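Tylactone synthase starter module and modules 1 & 2 (Streptomyces fradiae, PDB 2Z5L) probably reduces a beta-keto group of the growing tylactone chain to a hydroxyl, as the first ketoreductase of the tylosin polyketide synthase. Local coordinates at residues D228-V233 against G242-R247. Numbering follows the deposited sequence.
Sequences DGEDQV and GRRVSR
Gln232 O takes a nearly straight hydrogen bond from Arg243 N (3.0 Å, N-H...O angle 169°). The same oxygen also receives a CA-H...O contact from Gly242 CA at 3.4 Å. Next to this grip, Val233 and Gly242 form an antiparallel non-hydrogen-bonded pair, with their CA atoms 4.4 Å apart.

On the face of Val233, Glu230 and Arg244 form a salt bridge. Glu230 OE1 meets Arg244 NH2 at 3.0 Å through its syn lone pair, while OE2 makes a weak bond to Arg244 NH1. The two chains cross at about a right angle, yet the carboxylate and guanidinium planes are only 18° apart. Arg244 starts out pointing away from 228-233, and a bend at chi2 (-70°) turns its guanidinium back over Gly242. Arg244 NH1 also bonds to Arg243 O at 3.2 Å, which ties the guanidinium to its own strand. Gly242 has no side chain, and the ion pair lies close over its backbone, with Glu230 OE2 4.2 Å from Gly242 CA.

Gln232 and Arg243 meet on the other face. Gln232 OE1 lies alongside the extended Arg243 chain, 3.1 Å from CD, and accepts a weak hydrogen bond from NH1. The stronger polar partner of this guanidinium is Thr395 O, bonded to NH2.

Strand 28-35 pairs with the other edge of 239-247, where Lys34 bonds to Gly242 and Thr32 to Arg244; Leu183 and Asp185 bond to Val233 on its far side. The arrangement is the open end of an antiparallel beta hairpin, 232-236 with 239-247, set between the two Rossmann-like halves of this polyketide synthase ketoreductase.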
ATOM      1  N   ASP A 228     -20.934  -1.303  13.739  1.00 75.05           N
ATOM      2  CA  ASP A 228     -20.653  -1.481  12.326  1.00 74.16           C
ATOM      3  C   ASP A 228     -19.233  -1.966  12.097  1.00 72.76           C
ATOM      4  O   ASP A 228     -18.299  -1.542  12.783  1.00 73.37           O
ATOM      5  CB  ASP A 228     -20.882  -0.182  11.556  1.00 75.84           C
ATOM      6  CG  ASP A 228     -22.349   0.171  11.446  1.00 77.24           C
ATOM      7  OD1 ASP A 228     -23.139  -0.716  11.045  1.00 77.57           O
ATOM      8  OD2 ASP A 228     -22.710   1.328  11.756  1.00 78.02           O
ATOM      9  N   GLY A 229     -19.081  -2.858  11.124  1.00 70.27           N
ATOM     10  CA  GLY A 229     -17.778  -3.407  10.811  1.00 66.44           C
ATOM     11  C   GLY A 229     -16.829  -2.390  10.218  1.00 63.30           C
ATOM     12  O   GLY A 229     -16.261  -2.620   9.156  1.00 64.59           O
ATOM     13  N   GLU A 230     -16.659  -1.263  10.894  1.00 59.91           N
ATOM     14  CA  GLU A 230     -15.745  -0.238  10.416  1.00 57.85           C
ATOM     15  C   GLU A 230     -14.334  -0.544  10.921  1.00 56.39           C
ATOM     16  O   GLU A 230     -13.896  -0.010  11.945  1.00 57.20           O
ATOM     17  CB  GLU A 230     -16.196   1.136  10.908  1.00 57.89           C
ATOM     18  CG  GLU A 230     -17.557   1.575  10.381  1.00 58.03           C
ATOM     19  CD  GLU A 230     -17.535   1.959   8.905  1.00 59.18           C
ATOM     20  OE1 GLU A 230     -18.608   2.316   8.369  1.00 58.42           O
ATOM     21  OE2 GLU A 230     -16.451   1.909   8.286  1.00 59.42           O
ATOM     22  N   ASP A 231     -13.635  -1.414  10.197  1.00 53.66           N
ATOM     23  CA  ASP A 231     -12.282  -1.815  10.548  1.00 50.14           C
ATOM     24  C   ASP A 231     -11.197  -0.942   9.906  1.00 48.99           C
ATOM     25  O   ASP A 231     -10.042  -1.356   9.792  1.00 48.80           O
ATOM     26  CB  ASP A 231     -12.060  -3.297  10.187  1.00 51.12           C
ATOM     27  CG  ASP A 231     -12.412  -3.620   8.737  1.00 50.95           C
ATOM     28  OD1 ASP A 231     -12.339  -4.812   8.362  1.00 51.16           O
ATOM     29  OD2 ASP A 231     -12.761  -2.692   7.976  1.00 49.40           O
ATOM     30  N   GLN A 232     -11.579   0.266   9.504  1.00 47.25           N
ATOM     31  CA  GLN A 232     -10.668   1.230   8.893  1.00 45.89           C
ATOM     32  C   GLN A 232     -11.228   2.618   9.190  1.00 45.93           C
ATOM     33  O   GLN A 232     -11.973   3.184   8.385  1.00 45.09           O
ATOM     34  CB  GLN A 232     -10.579   1.024   7.371  1.00 44.29           C
ATOM     35  CG  GLN A 232      -9.809  -0.217   6.923  1.00 40.87           C
ATOM     36  CD  GLN A 232      -9.600  -0.254   5.416  1.00 39.38           C
ATOM     37  OE1 GLN A 232      -8.980   0.642   4.839  1.00 39.34           O
ATOM     38  NE2 GLN A 232     -10.115  -1.286   4.775  1.00 34.40           N
ATOM     39  N   VAL A 233     -10.866   3.158  10.351  1.00 46.52           N
ATOM     40  CA  VAL A 233     -11.360   4.459  10.788  1.00 46.15           C
ATOM     41  C   VAL A 233     -10.241   5.423  11.178  1.00 47.38           C
ATOM     42  O   VAL A 233      -9.176   5.009  11.627  1.00 48.47           O
ATOM     43  CB  VAL A 233     -12.318   4.278  11.997  1.00 45.96           C
ATOM     44  CG1 VAL A 233     -12.926   5.612  12.410  1.00 45.00           C
ATOM     45  CG2 VAL A 233     -13.408   3.278  11.638  1.00 45.27           C
ATOM     46  N   GLY A 242     -14.522   6.890   8.200  1.00 56.53           N
ATOM     47  CA  GLY A 242     -14.350   5.539   7.704  1.00 54.24           C
ATOM     48  C   GLY A 242     -13.850   5.553   6.268  1.00 53.18           C
ATOM     49  O   GLY A 242     -14.397   6.262   5.415  1.00 52.80           O
ATOM     50  N   ARG A 243     -12.809   4.772   5.998  1.00 51.14           N
ATOM     51  CA  ARG A 243     -12.219   4.698   4.663  1.00 49.19           C
ATOM     52  C   ARG A 243     -13.226   4.173   3.642  1.00 48.61           C
ATOM     53  O   ARG A 243     -13.955   3.221   3.906  1.00 47.74           O
ATOM     54  CB  ARG A 243     -10.970   3.800   4.703  1.00 47.58           C
ATOM     55  CG  ARG A 243     -10.123   3.808   3.435  1.00 44.64           C
ATOM     56  CD  ARG A 243      -8.658   3.536   3.769  1.00 41.12           C
ATOM     57  NE  ARG A 243      -7.818   3.413   2.581  1.00 35.20           N
ATOM     58  CZ  ARG A 243      -7.880   2.401   1.719  1.00 32.24           C
ATOM     59  NH1 ARG A 243      -8.742   1.414   1.904  1.00 27.36           N
ATOM     60  NH2 ARG A 243      -7.076   2.371   0.667  1.00 33.98           N
ATOM     61  N   ARG A 244     -13.269   4.806   2.475  1.00 49.77           N
ATOM     62  CA  ARG A 244     -14.197   4.401   1.416  1.00 49.43           C
ATOM     63  C   ARG A 244     -13.568   4.495   0.031  1.00 49.58           C
ATOM     64  O   ARG A 244     -12.770   5.390  -0.239  1.00 49.48           O
ATOM     65  CB  ARG A 244     -15.443   5.295   1.444  1.00 50.11           C
ATOM     66  CG  ARG A 244     -16.332   5.127   2.663  1.00 49.84           C
ATOM     67  CD  ARG A 244     -17.050   3.791   2.649  1.00 50.36           C
ATOM     68  NE  ARG A 244     -18.123   3.759   3.634  1.00 52.04           N
ATOM     69  CZ  ARG A 244     -17.935   3.747   4.949  1.00 52.35           C
ATOM     70  NH1 ARG A 244     -16.703   3.758   5.445  1.00 53.64           N
ATOM     71  NH2 ARG A 244     -18.980   3.742   5.766  1.00 50.57           N
ATOM     72  N   VAL A 245     -13.929   3.564  -0.843  1.00 50.73           N
ATOM     73  CA  VAL A 245     -13.429   3.587  -2.211  1.00 52.57           C
ATOM     74  C   VAL A 245     -14.547   4.095  -3.123  1.00 52.94           C
ATOM     75  O   VAL A 245     -15.612   3.478  -3.239  1.00 53.63           O
ATOM     76  CB  VAL A 245     -12.972   2.181  -2.704  1.00 53.22           C
ATOM     77  CG1 VAL A 245     -11.720   1.749  -1.952  1.00 52.76           C
ATOM     78  CG2 VAL A 245     -14.091   1.158  -2.513  1.00 54.28           C
ATOM     79  N   SER A 246     -14.297   5.225  -3.772  1.00 52.39           N
ATOM     80  CA  SER A 246     -15.277   5.832  -4.661  1.00 51.05           C
ATOM     81  C   SER A 246     -14.700   6.099  -6.053  1.00 49.96           C
ATOM     82  O   SER A 246     -13.552   6.519  -6.186  1.00 49.57           O
ATOM     83  CB  SER A 246     -15.778   7.134  -4.035  1.00 50.79           C
ATOM     84  OG  SER A 246     -14.746   7.779  -3.305  1.00 50.50           O
ATOM     85  N   ARG A 247     -15.496   5.848  -7.090  1.00 48.45           N
ATOM     86  CA  ARG A 247     -15.035   6.073  -8.458  1.00 46.69           C
ATOM     87  C   ARG A 247     -14.455   7.478  -8.533  1.00 45.62           C
ATOM     88  O   ARG A 247     -15.017   8.418  -7.980  1.00 44.73           O
ATOM     89  CB  ARG A 247     -16.194   5.899  -9.448  1.00 44.35           C
ATOM     90  CG  ARG A 247     -16.853   4.517  -9.344  1.00 44.30           C
ATOM     91  CD  ARG A 247     -17.854   4.250 -10.461  1.00 43.34           C
ATOM     92  NE  ARG A 247     -17.253   3.558 -11.604  1.00 45.62           N
ATOM     93  CZ  ARG A 247     -17.543   2.307 -11.964  1.00 44.91           C
ATOM     94  NH1 ARG A 247     -18.425   1.597 -11.281  1.00 42.36           N
ATOM     95  NH2 ARG A 247     -16.949   1.756 -13.009  1.00 46.66           N
TER